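Local coordinates for histidinol-phosphate aminotransferase (Clostridium acetobutylicum, PDB 3FTB), which probably transfers amino groups between substrates using pyridoxal 5'-phosphate as cofactor, at residues I150-N162 with V292-L304. Sequence-based numbering, arbitrary orientation.
Sequences IGNPNNPNGGLIN and VFSPHANFVLCRL. With PO4 (phosphate ion), chain F.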
# COMPACT_ATOMS: atom_id res chain seq x y z
N ILE A 150 -13.62 14.66 12.21
CA ILE A 150 -14.67 14.23 13.11
C ILE A 150 -15.23 12.90 12.60
O ILE A 150 -15.44 12.72 11.42
CB ILE A 150 -15.77 15.32 13.20
CG1 ILE A 150 -16.81 14.98 14.26
CG2 ILE A 150 -16.44 15.53 11.85
CD1 ILE A 150 -17.84 16.08 14.45
N GLY A 151 -15.45 11.95 13.50
CA GLY A 151 -15.95 10.64 13.11
C GLY A 151 -17.47 10.60 12.98
O GLY A 151 -18.19 11.21 13.75
N ASN A 152 -17.94 9.86 11.99
CA ASN A 152 -19.36 9.68 11.77
C ASN A 152 -19.65 8.26 11.31
O ASN A 152 -19.62 7.99 10.11
CB ASN A 152 -19.85 10.62 10.68
CG ASN A 152 -21.37 10.61 10.55
OD1 ASN A 152 -22.08 10.34 11.53
ND2 ASN A 152 -21.88 10.92 9.36
N PRO A 153 -19.97 7.35 12.26
CA PRO A 153 -20.06 7.60 13.70
C PRO A 153 -18.70 7.57 14.39
O PRO A 153 -17.76 6.98 13.87
CB PRO A 153 -20.94 6.45 14.23
CG PRO A 153 -21.10 5.50 13.10
CD PRO A 153 -20.28 5.94 11.95
N ASN A 154 -18.59 8.21 15.54
CA ASN A 154 -17.31 8.27 16.25
C ASN A 154 -16.96 7.09 17.16
O ASN A 154 -17.75 6.68 18.01
CB ASN A 154 -17.22 9.57 17.05
CG ASN A 154 -15.80 9.88 17.47
OD1 ASN A 154 -14.88 9.95 16.65
ND2 ASN A 154 -15.61 10.10 18.77
N ASN A 155 -15.76 6.55 16.95
CA ASN A 155 -15.13 5.59 17.84
C ASN A 155 -14.48 6.36 19.00
O ASN A 155 -13.63 7.22 18.76
CB ASN A 155 -14.08 4.84 17.01
CG ASN A 155 -13.08 4.06 17.87
OD1 ASN A 155 -13.29 3.84 19.06
ND2 ASN A 155 -11.98 3.64 17.25
N PRO A 156 -14.82 6.04 20.27
CA PRO A 156 -15.48 4.88 20.88
C PRO A 156 -16.97 4.98 21.20
O PRO A 156 -17.55 3.96 21.58
CB PRO A 156 -14.75 4.76 22.23
CG PRO A 156 -14.12 6.18 22.48
CD PRO A 156 -14.45 7.03 21.29
N ASN A 157 -17.59 6.15 21.10
CA ASN A 157 -18.93 6.30 21.63
C ASN A 157 -20.03 6.05 20.63
O ASN A 157 -21.21 6.10 20.98
CB ASN A 157 -19.12 7.68 22.27
CG ASN A 157 -19.09 8.80 21.25
OD1 ASN A 157 -18.10 9.00 20.56
ND2 ASN A 157 -20.18 9.55 21.18
N GLY A 158 -19.64 5.79 19.38
CA GLY A 158 -20.60 5.47 18.32
C GLY A 158 -21.59 6.57 17.97
O GLY A 158 -22.69 6.30 17.51
N GLY A 159 -21.20 7.82 18.18
CA GLY A 159 -22.09 8.94 17.92
C GLY A 159 -22.12 9.38 16.47
O GLY A 159 -21.07 9.48 15.82
N LEU A 160 -23.32 9.65 15.96
CA LEU A 160 -23.50 10.19 14.61
C LEU A 160 -23.58 11.71 14.65
O LEU A 160 -24.18 12.27 15.56
CB LEU A 160 -24.79 9.66 13.99
CG LEU A 160 -24.82 8.24 13.45
CD1 LEU A 160 -26.26 7.78 13.28
CD2 LEU A 160 -24.06 8.15 12.13
N ILE A 161 -22.97 12.38 13.67
CA ILE A 161 -23.08 13.83 13.55
C ILE A 161 -24.51 14.29 13.16
O ILE A 161 -24.99 13.99 12.07
CB ILE A 161 -22.10 14.37 12.50
CG1 ILE A 161 -20.65 14.03 12.87
CG2 ILE A 161 -22.28 15.88 12.33
CD1 ILE A 161 -19.66 14.33 11.75
N ASN A 162 -25.16 15.00 14.07
CA ASN A 162 -26.46 15.63 13.84
C ASN A 162 -26.39 16.54 12.61
O ASN A 162 -25.73 17.58 12.64
CB ASN A 162 -26.86 16.44 15.09
CG ASN A 162 -28.25 17.07 14.99
OD1 ASN A 162 -28.57 17.77 14.03
ND2 ASN A 162 -29.07 16.86 16.01
N VAL A 292 -24.77 2.64 29.54
CA VAL A 292 -24.51 2.30 28.15
C VAL A 292 -24.82 3.52 27.26
O VAL A 292 -25.95 4.02 27.23
CB VAL A 292 -25.37 1.08 27.72
CG1 VAL A 292 -25.18 0.73 26.26
CG2 VAL A 292 -25.06 -0.12 28.59
N PHE A 293 -23.80 4.03 26.55
CA PHE A 293 -23.99 5.08 25.56
C PHE A 293 -24.54 4.48 24.27
O PHE A 293 -24.06 3.45 23.81
CB PHE A 293 -22.68 5.82 25.29
CG PHE A 293 -22.14 6.58 26.48
CD1 PHE A 293 -21.27 5.97 27.37
CD2 PHE A 293 -22.50 7.91 26.69
CE1 PHE A 293 -20.77 6.67 28.47
CE2 PHE A 293 -22.01 8.62 27.78
CZ PHE A 293 -21.14 8.00 28.67
N SER A 294 -25.55 5.13 23.68
CA SER A 294 -26.23 4.59 22.50
C SER A 294 -25.38 4.63 21.22
O SER A 294 -24.95 5.70 20.78
CB SER A 294 -27.57 5.30 22.27
OG SER A 294 -28.27 4.71 21.19
N PRO A 295 -25.14 3.44 20.63
CA PRO A 295 -24.27 3.25 19.46
C PRO A 295 -25.05 3.37 18.16
O PRO A 295 -26.27 3.24 18.16
CB PRO A 295 -23.82 1.79 19.61
CG PRO A 295 -24.64 1.19 20.73
CD PRO A 295 -25.70 2.17 21.09
N HIS A 296 -24.34 3.59 17.07
CA HIS A 296 -24.99 3.61 15.76
C HIS A 296 -24.23 2.77 14.76
O HIS A 296 -24.56 2.77 13.58
CB HIS A 296 -25.23 5.04 15.29
CG HIS A 296 -26.34 5.71 16.03
ND1 HIS A 296 -26.15 6.31 17.26
CD2 HIS A 296 -27.65 5.84 15.75
CE1 HIS A 296 -27.31 6.79 17.69
NE2 HIS A 296 -28.23 6.52 16.79
N ALA A 297 -23.22 2.05 15.24
CA ALA A 297 -22.47 1.10 14.44
C ALA A 297 -22.39 -0.24 15.16
O ALA A 297 -23.32 -0.63 15.86
CB ALA A 297 -21.06 1.64 14.14
N ASN A 298 -21.27 -0.94 15.02
CA ASN A 298 -21.12 -2.26 15.65
C ASN A 298 -20.24 -2.29 16.91
O ASN A 298 -19.45 -3.22 17.12
CB ASN A 298 -20.64 -3.30 14.62
CG ASN A 298 -19.26 -2.98 14.08
OD1 ASN A 298 -18.91 -1.81 13.94
ND2 ASN A 298 -18.46 -4.01 13.81
N PHE A 299 -20.40 -1.28 17.77
CA PHE A 299 -19.73 -1.23 19.06
C PHE A 299 -20.49 -0.33 20.04
O PHE A 299 -21.29 0.50 19.63
CB PHE A 299 -18.29 -0.76 18.91
CG PHE A 299 -18.16 0.52 18.14
CD1 PHE A 299 -18.32 1.74 18.77
CD2 PHE A 299 -17.88 0.51 16.78
CE1 PHE A 299 -18.21 2.93 18.07
CE2 PHE A 299 -17.77 1.68 16.07
CZ PHE A 299 -17.93 2.90 16.72
N VAL A 300 -20.21 -0.51 21.33
CA VAL A 300 -20.93 0.19 22.39
C VAL A 300 -19.97 0.64 23.51
O VAL A 300 -19.14 -0.14 23.97
CB VAL A 300 -22.02 -0.75 22.98
CG1 VAL A 300 -21.38 -2.02 23.56
CG2 VAL A 300 -22.86 -0.03 24.03
N LEU A 301 -20.09 1.90 23.94
CA LEU A 301 -19.26 2.43 25.04
C LEU A 301 -19.96 2.40 26.41
O LEU A 301 -20.99 3.06 26.62
CB LEU A 301 -18.80 3.87 24.76
CG LEU A 301 -17.98 4.57 25.85
CD1 LEU A 301 -16.53 4.12 25.78
CD2 LEU A 301 -18.08 6.09 25.75
N CYS A 302 -19.39 1.64 27.34
CA CYS A 302 -19.98 1.48 28.66
C CYS A 302 -19.19 2.19 29.76
O CYS A 302 -17.96 2.15 29.80
CB CYS A 302 -20.17 -0.02 28.97
SG CYS A 302 -21.20 -0.90 27.76
N ARG A 303 -19.91 2.89 30.63
CA ARG A 303 -19.35 3.44 31.86
C ARG A 303 -19.54 2.41 32.97
O ARG A 303 -20.59 1.79 33.06
CB ARG A 303 -20.08 4.73 32.23
CG ARG A 303 -19.48 5.47 33.39
CD ARG A 303 -18.32 6.33 32.95
NE ARG A 303 -17.67 6.97 34.10
CZ ARG A 303 -17.93 8.20 34.53
NH1 ARG A 303 -17.28 8.68 35.58
NH2 ARG A 303 -18.83 8.94 33.91
N LEU A 304 -18.52 2.21 33.80
CA LEU A 304 -18.53 1.15 34.81
C LEU A 304 -18.60 1.69 36.23
O LEU A 304 -18.57 2.91 36.44
CB LEU A 304 -17.31 0.24 34.66
CG LEU A 304 -17.12 -0.51 33.34
CD1 LEU A 304 -16.01 -1.55 33.50
CD2 LEU A 304 -18.41 -1.17 32.89
P PO4 F . -9.38 1.05 17.81
O1 PO4 F . -8.53 0.80 16.59
O2 PO4 F . -8.90 2.29 18.52
O3 PO4 F . -10.82 1.23 17.39
O4 PO4 F . -9.28 -0.15 18.74
O HOH W 1 -21.92 3.26 22.69
O HOH W 2 -22.78 8.16 21.70
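Gly158 packs against Pro295 in the loop of a beta hairpin, their CA atoms 4.4 Å apart. Gly158 belongs to residues 150-162, which leave strand 147-151 of the seven-stranded sheet of the PLP-dependent aminotransferase fold. The hairpin joins strands 289-293 and 299-304 of the smaller five-stranded sheet, so the loop that follows strand 147-151 packs on the hairpin of the other sheet. Cis peptide bonds precede Pro153 and Pro156. Gly158 has a positive phi, a backbone shape that favours glycine, and the backbone hydrogen bond from Asn154 N to Gly159 O closes the loop.

Phe299 carries the centre of the contact. Its CG sits between the backbone N and the carbonyl carbon (chi1 52°), which sends the ring in toward the loop. The ring edge meets the loop backbone: Phe299 CE1 lies 3.5 Å from Gly158 N, and Asn154 O is close to the ring plane. Phe186 meets the same ring edge-to-face. Beside it, Leu301 CB lies 3.4 Å from Pro156 O. The two methyls of Leu301 divide, CD1 reaching Pro156 CB and CD2 reaching Asn157 CB. The side chains of Leu160 and His296 cross obliquely, with Leu160 CD1 3.4 Å from His296 CD2. His296 ND1 gives a weak hydrogen bond to Gly158 O.

Two waters bridge the segments, each through one weak bond. The first is held by Phe293 O and Leu301 N and bonds weakly to Asn157 O. The second is held by Asn157 O and ND2 and bonds weakly to Ser294 O. Asn157 OD1 takes a fairly straight bond (156°) from Asn154 ND2, whose main acceptor is Pro106 O. The amide of Asn155 meets a phosphate ion that most likely came with the crystallisation solution; Arg338 and Arg324 hold it too. Asn155 ND2 is 2.7 Å from phosphate O3, but the bent angle of 124° makes this bond weak.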